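Local coordinates for protein metal-dependent hydrolase (PDB 2F6K) that probably catalyses the metal-dependent decarboxylation of 2-amino-3-carboxymuconate semialdehyde, as a manganese-binding member of the amidohydrolase family with a TIM-barrel fold, at residues P172-G175 against F176-T180; F184-M187 against L188-F192; A218-A221 against Q222-Q226; D231-H235 against V236-V240; L255-P258 against E259-L262. One frame throughout, in Å; residues are numbered along the deposited sequence.

Contact 1. Residues P172-G175 against F176-T180; sequences PLLG and FFMDT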
# COMPACT_ATOMS: atom_id res chain seq x y z
N PRO A 172 13.55 -11.04 -5.71
CA PRO A 172 14.51 -10.91 -6.81
C PRO A 172 14.03 -11.39 -8.18
O PRO A 172 14.54 -10.95 -9.21
CB PRO A 172 15.72 -11.71 -6.31
CG PRO A 172 15.64 -11.56 -4.83
CD PRO A 172 14.16 -11.78 -4.59
N LEU A 173 13.05 -12.30 -8.19
CA LEU A 173 12.53 -12.85 -9.44
C LEU A 173 11.70 -11.89 -10.29
O LEU A 173 11.79 -11.92 -11.51
CB LEU A 173 11.71 -14.11 -9.15
CG LEU A 173 12.45 -15.28 -8.49
CD1 LEU A 173 11.51 -16.47 -8.38
CD2 LEU A 173 13.67 -15.67 -9.32
N LEU A 174 10.90 -11.04 -9.66
CA LEU A 174 10.08 -10.09 -10.40
C LEU A 174 10.14 -8.68 -9.78
O LEU A 174 10.18 -7.67 -10.49
CB LEU A 174 8.62 -10.57 -10.45
CG LEU A 174 7.63 -9.58 -11.07
CD1 LEU A 174 7.90 -9.43 -12.56
CD2 LEU A 174 6.21 -10.05 -10.83
N GLY A 175 10.15 -8.64 -8.45
CA GLY A 175 10.20 -7.37 -7.75
C GLY A 175 11.40 -6.50 -8.09
O GLY A 175 11.26 -5.31 -8.39
N PHE A 176 12.59 -7.09 -8.06
CA PHE A 176 13.79 -6.34 -8.39
C PHE A 176 13.66 -5.66 -9.75
O PHE A 176 13.94 -4.47 -9.89
CB PHE A 176 15.01 -7.25 -8.38
CG PHE A 176 15.60 -7.48 -7.01
CD1 PHE A 176 15.02 -6.91 -5.88
CD2 PHE A 176 16.74 -8.26 -6.86
CE1 PHE A 176 15.58 -7.11 -4.61
CE2 PHE A 176 17.31 -8.47 -5.60
CZ PHE A 176 16.73 -7.90 -4.47
N PHE A 177 13.21 -6.41 -10.75
CA PHE A 177 13.07 -5.84 -12.08
C PHE A 177 12.07 -4.71 -12.13
O PHE A 177 12.31 -3.69 -12.78
CB PHE A 177 12.69 -6.91 -13.09
CG PHE A 177 13.87 -7.68 -13.61
CD1 PHE A 177 13.87 -8.17 -14.92
CD2 PHE A 177 14.98 -7.90 -12.81
CE1 PHE A 177 14.97 -8.85 -15.42
CE2 PHE A 177 16.09 -8.59 -13.31
CZ PHE A 177 16.08 -9.06 -14.61
N MSE A 178 10.94 -4.88 -11.46
CA MSE A 178 9.94 -3.83 -11.46
C MSE A 178 10.53 -2.58 -10.83
O MSE A 178 10.32 -1.46 -11.32
CB MSE A 178 8.69 -4.28 -10.70
CG MSE A 178 8.00 -5.48 -11.34
SE MSE A 178 6.24 -5.88 -10.59
CE MSE A 178 6.77 -6.37 -8.78
N ASP A 179 11.32 -2.75 -9.77
CA ASP A 179 11.90 -1.60 -9.10
C ASP A 179 12.96 -0.87 -9.92
O ASP A 179 12.97 0.36 -9.95
CB ASP A 179 12.48 -1.98 -7.75
CG ASP A 179 12.20 -0.93 -6.69
OD1 ASP A 179 11.01 -0.68 -6.41
OD2 ASP A 179 13.15 -0.34 -6.16
N THR A 180 13.83 -1.62 -10.58
CA THR A 180 14.86 -1.00 -11.40
C THR A 180 14.18 -0.22 -12.51
O THR A 180 14.58 0.90 -12.83
CB THR A 180 15.80 -2.06 -12.02
OG1 THR A 180 16.61 -2.63 -10.99
CG2 THR A 180 16.70 -1.42 -13.07
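One face of the Phe176 ring is taken by Pro172, whose CA stands 3.8 Å from the Phe176 ring centroid and 25° off its normal, a CH-pi contact displaced toward the rim. The proline ring runs beside the phenyl, pointing the same way, and Pro172 CG reaches Phe176 CE2 at 3.6 Å. Phe176 CG lies anti to its own carbonyl carbon (chi1 -83°), which lays the ring back along the preceding turn. Both residues belong to the opening turns of helix 171-189 in a TIM barrel of the amidohydrolase family; the phenyl is about 6 Å from the bound manganese and also touches Ser58 and Pro155 in loops. Replaced by an alanine, Phe176 would probably leave Pro172 without its aromatic cover and open a gap close to the metal. Successive backbone bonds, Met178 N to Leu174 O at 3.1 Å and Asp179 N to Gly175 O at 2.9 Å, confirm helical pairing. The selenomethionine Met178, bent at chi3, passes its SE 4.0 Å from Leu174 CG and brings its CE to 3.7 Å from Gly175 CA. Beyond this pair, Met182 of the second subunit packs against both Leu174 and Met178.

Contact 2. Residues F184-M187 against L188-F192; sequences FINM and LKYHF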
# COMPACT_ATOMS: atom_id res chain seq x y z
N PHE A 184 14.44 3.85 -13.13
CA PHE A 184 15.00 4.44 -14.35
C PHE A 184 14.07 5.52 -14.90
O PHE A 184 14.51 6.61 -15.27
CB PHE A 184 15.19 3.37 -15.43
CG PHE A 184 15.70 3.91 -16.73
CD1 PHE A 184 17.02 4.30 -16.87
CD2 PHE A 184 14.86 4.00 -17.83
CE1 PHE A 184 17.51 4.76 -18.09
CE2 PHE A 184 15.34 4.47 -19.06
CZ PHE A 184 16.67 4.85 -19.18
N ILE A 185 12.79 5.22 -14.96
CA ILE A 185 11.83 6.16 -15.47
C ILE A 185 11.73 7.37 -14.54
O ILE A 185 11.57 8.50 -14.98
CB ILE A 185 10.45 5.48 -15.63
CG1 ILE A 185 10.61 4.28 -16.58
CG2 ILE A 185 9.43 6.47 -16.16
CD1 ILE A 185 9.33 3.53 -16.88
N ASN A 186 11.85 7.11 -13.24
CA ASN A 186 11.78 8.19 -12.26
C ASN A 186 12.91 9.16 -12.58
O ASN A 186 12.75 10.38 -12.52
CB ASN A 186 11.95 7.62 -10.85
CG ASN A 186 11.57 8.61 -9.77
OD1 ASN A 186 12.40 8.99 -8.95
ND2 ASN A 186 10.32 9.03 -9.77
N MSE A 187 14.06 8.60 -12.93
CA MSE A 187 15.23 9.39 -13.25
C MSE A 187 14.99 10.18 -14.55
O MSE A 187 15.51 11.28 -14.73
CB MSE A 187 16.44 8.47 -13.36
CG MSE A 187 16.78 7.82 -12.03
SE MSE A 187 18.17 6.49 -12.14
CE MSE A 187 19.75 7.61 -12.01
N LEU A 188 14.20 9.62 -15.45
CA LEU A 188 13.89 10.32 -16.68
C LEU A 188 13.05 11.54 -16.30
O LEU A 188 13.35 12.66 -16.67
CB LEU A 188 13.09 9.43 -17.63
CG LEU A 188 13.82 8.24 -18.23
CD1 LEU A 188 12.87 7.47 -19.17
CD2 LEU A 188 15.06 8.72 -18.98
N LYS A 189 11.99 11.28 -15.54
CA LYS A 189 11.08 12.31 -15.09
C LYS A 189 11.79 13.52 -14.46
O LYS A 189 11.42 14.66 -14.72
CB LYS A 189 10.10 11.71 -14.08
CG LYS A 189 9.12 12.71 -13.46
CD LYS A 189 8.26 12.04 -12.39
CE LYS A 189 7.44 13.05 -11.59
NZ LYS A 189 6.48 13.78 -12.46
N TYR A 190 12.81 13.26 -13.65
CA TYR A 190 13.53 14.35 -13.00
C TYR A 190 14.75 14.88 -13.75
O TYR A 190 15.57 15.61 -13.19
CB TYR A 190 13.92 13.92 -11.59
CG TYR A 190 12.73 13.84 -10.66
CD1 TYR A 190 11.95 14.97 -10.40
CD2 TYR A 190 12.34 12.62 -10.07
CE1 TYR A 190 10.83 14.91 -9.58
CE2 TYR A 190 11.21 12.55 -9.24
CZ TYR A 190 10.46 13.70 -9.00
OH TYR A 190 9.34 13.64 -8.21
N HIS A 191 14.87 14.52 -15.03
CA HIS A 191 15.96 14.97 -15.88
C HIS A 191 17.33 14.70 -15.28
O HIS A 191 18.25 15.50 -15.42
CB HIS A 191 15.80 16.47 -16.16
CG HIS A 191 14.41 16.86 -16.56
ND1 HIS A 191 13.46 17.26 -15.64
CD2 HIS A 191 13.79 16.86 -17.76
CE1 HIS A 191 12.32 17.50 -16.27
NE2 HIS A 191 12.49 17.25 -17.55
N PHE A 192 17.46 13.56 -14.63
CA PHE A 192 18.71 13.19 -13.98
C PHE A 192 19.92 13.20 -14.92
O PHE A 192 20.94 13.83 -14.62
CB PHE A 192 18.56 11.82 -13.32
CG PHE A 192 19.75 11.40 -12.50
CD1 PHE A 192 20.90 10.92 -13.11
CD2 PHE A 192 19.72 11.52 -11.12
CE1 PHE A 192 22.02 10.56 -12.35
CE2 PHE A 192 20.83 11.16 -10.34
CZ PHE A 192 21.98 10.68 -10.96
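Ile185 O is gripped by two amides of the next turn: Lys189 N donates at 2.9 Å and 172°, nearly straight, while Leu188 N bonds to it weakly. The proton of Leu188 N is shared, since it also reaches Phe184 O at 3.0 Å. Two residues on, the helix closes in a Schellman motif: Phe192 N bonds to Met187 O at 3.0 Å, His191 N bonds to Leu188 O, and His191 at the C-prime position has positive phi. This turn brings Phe192 back beside Met187. The selenomethionine chain, bent at chi3, sets its CE 3.6 Å above the centre of the Phe192 ring, only 9° off the normal; SE stands farther off over the face in a Met-aromatic contact. Earlier in the helix, Leu188 CD1 meets Phe184 CE2 at 3.9 Å. The Asn186 amide is turned 80° from the Tyr190 ring plane, with Asn186 CG 4.0 Å from Tyr190 CE2. An alanine at Asn186 would probably open a gap beside the Tyr190 ring and take from Val165 of the second subunit one of its packing partners. The polar ends of Lys189 and Tyr190 bond to Ile167 O of the second subunit and Gly64 O of the third. Phe184 and Leu188 pack on helix 229-235, Leu188 also meets Tyr225 of helix 210-225, and Phe192 settles on Val201 of strand 200-203.

Contact 3. Residues A218-A221 against Q222-Q226; sequences AQYA and QKVYQ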
# COMPACT_ATOMS: atom_id res chain seq x y z
N ALA A 218 8.55 5.97 -24.94
CA ALA A 218 9.32 6.89 -25.76
C ALA A 218 8.57 8.20 -26.06
O ALA A 218 9.10 9.28 -25.84
CB ALA A 218 9.73 6.20 -27.07
N GLN A 219 7.34 8.08 -26.54
CA GLN A 219 6.54 9.24 -26.88
C GLN A 219 6.27 10.16 -25.69
O GLN A 219 6.52 11.36 -25.76
CB GLN A 219 5.21 8.79 -27.47
CG GLN A 219 4.96 9.29 -28.88
CD GLN A 219 3.72 8.65 -29.49
OE1 GLN A 219 2.63 8.70 -28.92
NE2 GLN A 219 3.89 8.04 -30.67
N TYR A 220 5.74 9.59 -24.61
CA TYR A 220 5.43 10.35 -23.41
C TYR A 220 6.68 11.03 -22.86
O TYR A 220 6.65 12.21 -22.54
CB TYR A 220 4.83 9.43 -22.35
CG TYR A 220 4.38 10.13 -21.08
CD1 TYR A 220 3.14 10.77 -21.01
CD2 TYR A 220 5.19 10.14 -19.94
CE1 TYR A 220 2.71 11.39 -19.83
CE2 TYR A 220 4.78 10.76 -18.76
CZ TYR A 220 3.54 11.38 -18.71
OH TYR A 220 3.14 11.97 -17.53
N ALA A 221 7.77 10.28 -22.78
CA ALA A 221 9.02 10.82 -22.26
C ALA A 221 9.52 11.99 -23.10
O ALA A 221 10.10 12.95 -22.57
CB ALA A 221 10.08 9.73 -22.20
N GLN A 222 9.30 11.92 -24.41
CA GLN A 222 9.74 12.99 -25.30
C GLN A 222 8.86 14.22 -25.10
O GLN A 222 9.34 15.32 -24.90
CB GLN A 222 9.65 12.52 -26.75
CG GLN A 222 10.23 13.49 -27.77
CD GLN A 222 11.70 13.76 -27.54
OE1 GLN A 222 12.06 14.65 -26.77
NE2 GLN A 222 12.55 12.98 -28.20
N LYS A 223 7.55 14.00 -25.12
CA LYS A 223 6.59 15.08 -24.97
C LYS A 223 6.51 15.69 -23.56
O LYS A 223 6.58 16.91 -23.41
CB LYS A 223 5.21 14.58 -25.41
CG LYS A 223 4.01 15.35 -24.87
CD LYS A 223 3.57 16.47 -25.79
CE LYS A 223 2.17 16.95 -25.38
NZ LYS A 223 1.60 17.95 -26.32
N VAL A 224 6.39 14.86 -22.54
CA VAL A 224 6.25 15.35 -21.18
C VAL A 224 7.55 15.56 -20.40
O VAL A 224 7.63 16.47 -19.58
CB VAL A 224 5.32 14.43 -20.36
CG1 VAL A 224 5.11 15.00 -18.97
CG2 VAL A 224 3.99 14.28 -21.09
N TYR A 225 8.55 14.72 -20.62
CA TYR A 225 9.82 14.87 -19.91
C TYR A 225 10.87 15.60 -20.73
O TYR A 225 11.93 15.95 -20.23
CB TYR A 225 10.37 13.50 -19.50
CG TYR A 225 9.49 12.71 -18.57
CD1 TYR A 225 8.54 13.33 -17.76
CD2 TYR A 225 9.65 11.33 -18.45
CE1 TYR A 225 7.77 12.60 -16.87
CE2 TYR A 225 8.89 10.59 -17.56
CZ TYR A 225 7.96 11.23 -16.77
OH TYR A 225 7.22 10.50 -15.87
N GLN A 226 10.57 15.82 -22.01
CA GLN A 226 11.50 16.49 -22.90
C GLN A 226 12.81 15.70 -22.94
O GLN A 226 13.90 16.27 -23.03
CB GLN A 226 11.76 17.92 -22.42
CG GLN A 226 10.53 18.82 -22.46
CD GLN A 226 9.92 18.98 -23.87
OE1 GLN A 226 10.40 18.41 -24.85
NE2 GLN A 226 8.85 19.76 -23.96
O HOH W 1 5.02 11.66 -14.75
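Val224 CG2 sits over one face of the Tyr220 ring, 3.7 Å from the Tyr220 ring centroid and 24° off the normal, a CH-pi contact offset toward the rim; its nearest ring atom is Tyr220 CE1, at 3.4 Å from Val224 CG2. The tyrosine comes over the valine because CG is anti to the backbone N (chi1 -176°), which sends the ring forward along the helix. The same ring turns its CE2 edge to the face of Tyr225, and the planes, 79° apart with centroids separated by 5.4 Å, define a T-shaped stack. Ala221 CB also approaches Tyr225 CD2 at 4.1 Å. These side chains, four or five positions apart, occupy the last turns of helix 210-225, which belongs to the chain segment linking the parallel barrel strands 200-203 and 237-239 in a beta-alpha-beta crossover of the TIM barrel. After a kink at Gln219 and Tyr220, whose N atoms have no bond to the turn before, the helical bonds resume: Lys223 N to Gln219 O is nearly straight, and Val224 N to Tyr220 O is short at 2.7 Å. The next one, Tyr225 N to Ala221 O, is weak, and Gln226 then leaves helical geometry with positive phi, after which the backbones of Ala221 and Val227 are hydrogen-bonded. Pro170 and Leu169 of the second subunit pack on Tyr220 and Tyr225 respectively. Farthest out, both phenol groups reach one water, which lies 2.7 Å from Tyr225 OH and, in a weak bond, 3.4 Å from Tyr220 OH.

Contact 4. Residues D231-H235 against V236-V240; sequences DVMHH and VYFDV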
# COMPACT_ATOMS: atom_id res chain seq x y z
N ASP A 231 18.44 8.15 -26.48
CA ASP A 231 19.75 8.78 -26.27
C ASP A 231 20.25 8.39 -24.89
O ASP A 231 21.44 8.11 -24.70
CB ASP A 231 19.67 10.31 -26.36
CG ASP A 231 19.46 10.80 -27.77
OD1 ASP A 231 20.03 10.19 -28.70
OD2 ASP A 231 18.73 11.80 -27.94
N VAL A 232 19.35 8.35 -23.92
CA VAL A 232 19.71 7.99 -22.56
C VAL A 232 20.23 6.54 -22.50
O VAL A 232 21.19 6.24 -21.77
CB VAL A 232 18.51 8.14 -21.59
CG1 VAL A 232 18.93 7.80 -20.18
CG2 VAL A 232 17.98 9.57 -21.65
N MSE A 233 19.61 5.65 -23.27
CA MSE A 233 20.04 4.26 -23.29
C MSE A 233 21.46 4.13 -23.84
O MSE A 233 22.16 3.16 -23.55
CB MSE A 233 19.07 3.42 -24.12
CG MSE A 233 17.68 3.24 -23.46
SE MSE A 233 17.75 2.29 -21.75
CE MSE A 233 18.01 0.50 -22.44
N HIS A 234 21.89 5.12 -24.61
CA HIS A 234 23.25 5.11 -25.16
C HIS A 234 24.21 5.69 -24.14
O HIS A 234 25.39 5.34 -24.11
CB HIS A 234 23.31 5.96 -26.44
CG HIS A 234 22.77 5.28 -27.65
ND1 HIS A 234 22.15 5.96 -28.67
CD2 HIS A 234 22.78 3.97 -28.02
CE1 HIS A 234 21.79 5.11 -29.62
NE2 HIS A 234 22.16 3.90 -29.24
N HIS A 235 23.69 6.57 -23.30
CA HIS A 235 24.47 7.27 -22.29
C HIS A 235 24.83 6.49 -21.03
O HIS A 235 25.92 6.67 -20.49
CB HIS A 235 23.74 8.56 -21.91
CG HIS A 235 24.48 9.41 -20.93
ND1 HIS A 235 24.00 9.67 -19.66
CD2 HIS A 235 25.64 10.11 -21.04
CE1 HIS A 235 24.83 10.49 -19.04
NE2 HIS A 235 25.83 10.77 -19.86
N VAL A 236 23.92 5.65 -20.55
CA VAL A 236 24.20 4.89 -19.34
C VAL A 236 24.93 3.58 -19.60
O VAL A 236 25.25 3.25 -20.74
CB VAL A 236 22.91 4.58 -18.57
CG1 VAL A 236 22.08 5.85 -18.40
CG2 VAL A 236 22.12 3.51 -19.30
N TYR A 237 25.20 2.85 -18.53
CA TYR A 237 25.87 1.56 -18.62
C TYR A 237 24.95 0.46 -18.12
O TYR A 237 23.92 0.72 -17.49
CB TYR A 237 27.15 1.57 -17.78
CG TYR A 237 28.25 2.40 -18.36
CD1 TYR A 237 28.16 3.79 -18.41
CD2 TYR A 237 29.40 1.80 -18.88
CE1 TYR A 237 29.18 4.57 -18.94
CE2 TYR A 237 30.43 2.56 -19.42
CZ TYR A 237 30.32 3.94 -19.45
OH TYR A 237 31.35 4.69 -19.97
N PHE A 238 25.33 -0.79 -18.40
CA PHE A 238 24.54 -1.93 -17.98
C PHE A 238 25.43 -3.10 -17.61
O PHE A 238 26.37 -3.42 -18.34
CB PHE A 238 23.64 -2.41 -19.13
CG PHE A 238 22.67 -1.38 -19.63
CD1 PHE A 238 21.46 -1.17 -18.97
CD2 PHE A 238 22.98 -0.61 -20.75
CE1 PHE A 238 20.57 -0.20 -19.42
CE2 PHE A 238 22.09 0.36 -21.21
CZ PHE A 238 20.88 0.56 -20.55
N ASP A 239 25.18 -3.74 -16.47
CA ASP A 239 25.96 -4.92 -16.15
C ASP A 239 25.07 -6.03 -16.72
O ASP A 239 23.94 -5.76 -17.11
CB ASP A 239 26.19 -5.05 -14.63
CG ASP A 239 25.00 -5.58 -13.86
OD1 ASP A 239 24.87 -5.19 -12.68
OD2 ASP A 239 24.22 -6.40 -14.39
N VAL A 240 25.57 -7.26 -16.83
CA VAL A 240 24.74 -8.31 -17.40
C VAL A 240 24.58 -9.54 -16.51
O VAL A 240 24.67 -10.68 -16.98
CB VAL A 240 25.28 -8.78 -18.79
CG1 VAL A 240 25.27 -7.62 -19.76
CG2 VAL A 240 26.68 -9.35 -18.64
O HOH W 2 24.55 2.09 -23.43
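Two successive bends in the Met233 chain, chi2 -62° and chi3 -76°, fold this selenomethionine round so that its CE lies 3.4 Å from Phe238 CZ. The contact spans the passage from helix 229-235 into strand 237-239, an alpha-to-beta junction of the TIM barrel, and the selenium and ring form a Met-aromatic pair. Its evidence is an SE-to-centroid distance of 5.1 Å for Met233 and Phe238 with SE 80° off the ring normal, placing the selenium at the ring edge and not over the face. The two side chains cross at about a right angle. Near the same ring edge, in its plane, lies Met233 O, 3.6 Å from Phe238 CE2. One turn along, Val232 CG1 and Val236 CG1 touch at 4.1 Å; both valines also pack on Phe193 of helix 192-195, and Val232 reaches Phe184 and Leu188 of helix 171-189. Phe238 is in turn covered by Ala256 and Leu252. Farther along the strand Asp239 OD1 bonds to ND1 of His7, a manganese ligand, so Asp239 probably helps to orient that imidazole from the second shell. At the helix end His235 NE2 is satisfied by Pro197 O, and Val236 is the first residue to leave helical angles. A water lies 2.6 Å from Met233 O and 3.0 Å from Val236 O, placed to donate to either, though more acceptors surround it than it has protons. The last helical bond joins Val236 N to Val232 O at 3.0 Å.

Contact 5. Residues L255-P258 against E259-L262; sequences LAQP and EHLL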
# COMPACT_ATOMS: atom_id res chain seq x y z
N LEU A 255 19.70 -1.17 -28.15
CA LEU A 255 19.48 0.12 -27.49
C LEU A 255 20.73 0.65 -26.79
O LEU A 255 20.96 1.86 -26.75
CB LEU A 255 18.36 -0.00 -26.46
CG LEU A 255 16.94 -0.27 -26.93
CD1 LEU A 255 16.13 -0.84 -25.77
CD2 LEU A 255 16.31 1.01 -27.45
N ALA A 256 21.52 -0.25 -26.22
CA ALA A 256 22.73 0.12 -25.50
C ALA A 256 23.95 0.26 -26.39
O ALA A 256 24.02 -0.30 -27.47
CB ALA A 256 23.01 -0.90 -24.41
N GLN A 257 24.92 1.03 -25.90
CA GLN A 257 26.16 1.23 -26.62
C GLN A 257 27.02 -0.00 -26.35
O GLN A 257 27.07 -0.50 -25.22
CB GLN A 257 26.86 2.50 -26.10
CG GLN A 257 27.45 3.39 -27.17
CD GLN A 257 28.12 4.62 -26.59
OE1 GLN A 257 27.47 5.47 -25.97
NE2 GLN A 257 29.44 4.73 -26.78
N PRO A 258 27.69 -0.53 -27.38
CA PRO A 258 28.55 -1.71 -27.25
C PRO A 258 29.61 -1.62 -26.16
O PRO A 258 29.89 -2.61 -25.49
CB PRO A 258 29.18 -1.83 -28.64
CG PRO A 258 28.05 -1.39 -29.52
CD PRO A 258 27.54 -0.15 -28.79
N GLU A 259 30.19 -0.44 -25.99
CA GLU A 259 31.24 -0.23 -25.00
C GLU A 259 30.70 -0.03 -23.57
O GLU A 259 31.48 0.05 -22.62
CB GLU A 259 32.10 0.98 -25.38
CG GLU A 259 32.51 1.06 -26.86
CD GLU A 259 31.33 1.26 -27.81
OE1 GLU A 259 30.31 1.87 -27.39
OE2 GLU A 259 31.43 0.83 -28.98
N HIS A 260 29.38 0.06 -23.42
CA HIS A 260 28.80 0.28 -22.10
C HIS A 260 28.20 -0.96 -21.44
O HIS A 260 27.42 -0.85 -20.50
CB HIS A 260 27.74 1.38 -22.16
CG HIS A 260 28.30 2.76 -22.38
ND1 HIS A 260 27.52 3.89 -22.34
CD2 HIS A 260 29.56 3.17 -22.62
CE1 HIS A 260 28.28 4.95 -22.56
NE2 HIS A 260 29.53 4.54 -22.73
N LEU A 261 28.56 -2.14 -21.93
CA LEU A 261 28.05 -3.39 -21.37
C LEU A 261 29.11 -4.00 -20.46
O LEU A 261 30.22 -4.27 -20.89
CB LEU A 261 27.68 -4.35 -22.50
CG LEU A 261 26.59 -3.81 -23.43
CD1 LEU A 261 26.47 -4.73 -24.64
CD2 LEU A 261 25.27 -3.68 -22.69
N LEU A 262 28.75 -4.22 -19.20
CA LEU A 262 29.69 -4.76 -18.23
C LEU A 262 29.28 -6.12 -17.69
O LEU A 262 28.11 -6.37 -17.43
CB LEU A 262 29.82 -3.78 -17.08
CG LEU A 262 30.18 -2.35 -17.47
CD1 LEU A 262 29.97 -1.43 -16.27
CD2 LEU A 262 31.63 -2.30 -17.93
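Gln257 O accepts from His260 N at 3.0 Å; the donor approaches from above the carbonyl plane. This bond spans three residues, and Pro258 (psi -38°) with Glu259 (psi -6°) supplies the two middle positions of a type I beta turn. The Gln257 side chain closes the same turn: its NE2 donates to Glu259 OE1 at 3.1 Å, meeting that oxygen from above the carboxylate plane. Glu259 is bent at chi2, which folds the carboxylate back over the turn, alongside the proline ring, with Glu259 OE2 3.5 Å from Pro258 CB. Gln257 also spreads over one face of the His260 imidazole. Gln257 CB makes a CH-pi contact at 4.2 Å from the His260 ring centroid, while Gln257 OE1 comes 3.5 Å from His260 CE1. The imidazole's ND1 is satisfied by Val236 O, and the ring stacks on Tyr237. Two carbonyls have a common partner in helix 290-306: both Pro258 O and Leu261 O bond to Asn300 ND2. The apolar part is small, Ala256 CB meeting Leu261 CD2 at 4.0 Å, and Leu261 also leans on Phe238. From the last residue of the turn onward, the backbones of His260 and Leu262 pair with Phe238, so the turn delivers the chain to strand 261-262. This is the eighth parallel strand of the TIM barrel, followed in the sequence by the manganese ligand Asp266, as is usual in amidohydrolases.

How the contacts relate
Contacts 1 and 2 lie in series on helix 171-189 and are buried, but contact 1 is at the end near the manganese and contact 2 at the Schellman end. Contact 3, the most peripheral, is partly buried and touches contact 2 through Tyr225; its water joins side-chain hydroxyls, whereas that of contact 4 lies between backbone carbonyls. Contacts 4 and 5, both partly buried, are centred about 6 Å apart and reach neighbouring barrel strands, joined by probable hydrogen bonds such as Phe238 O to Leu262 N. Contact 4 also meets contact 2 through Phe184 and Leu188. Selenomethionine packing marks contacts 1, 2 and 4, whereas contact 5 relies on turn and amide-carboxylate bonds.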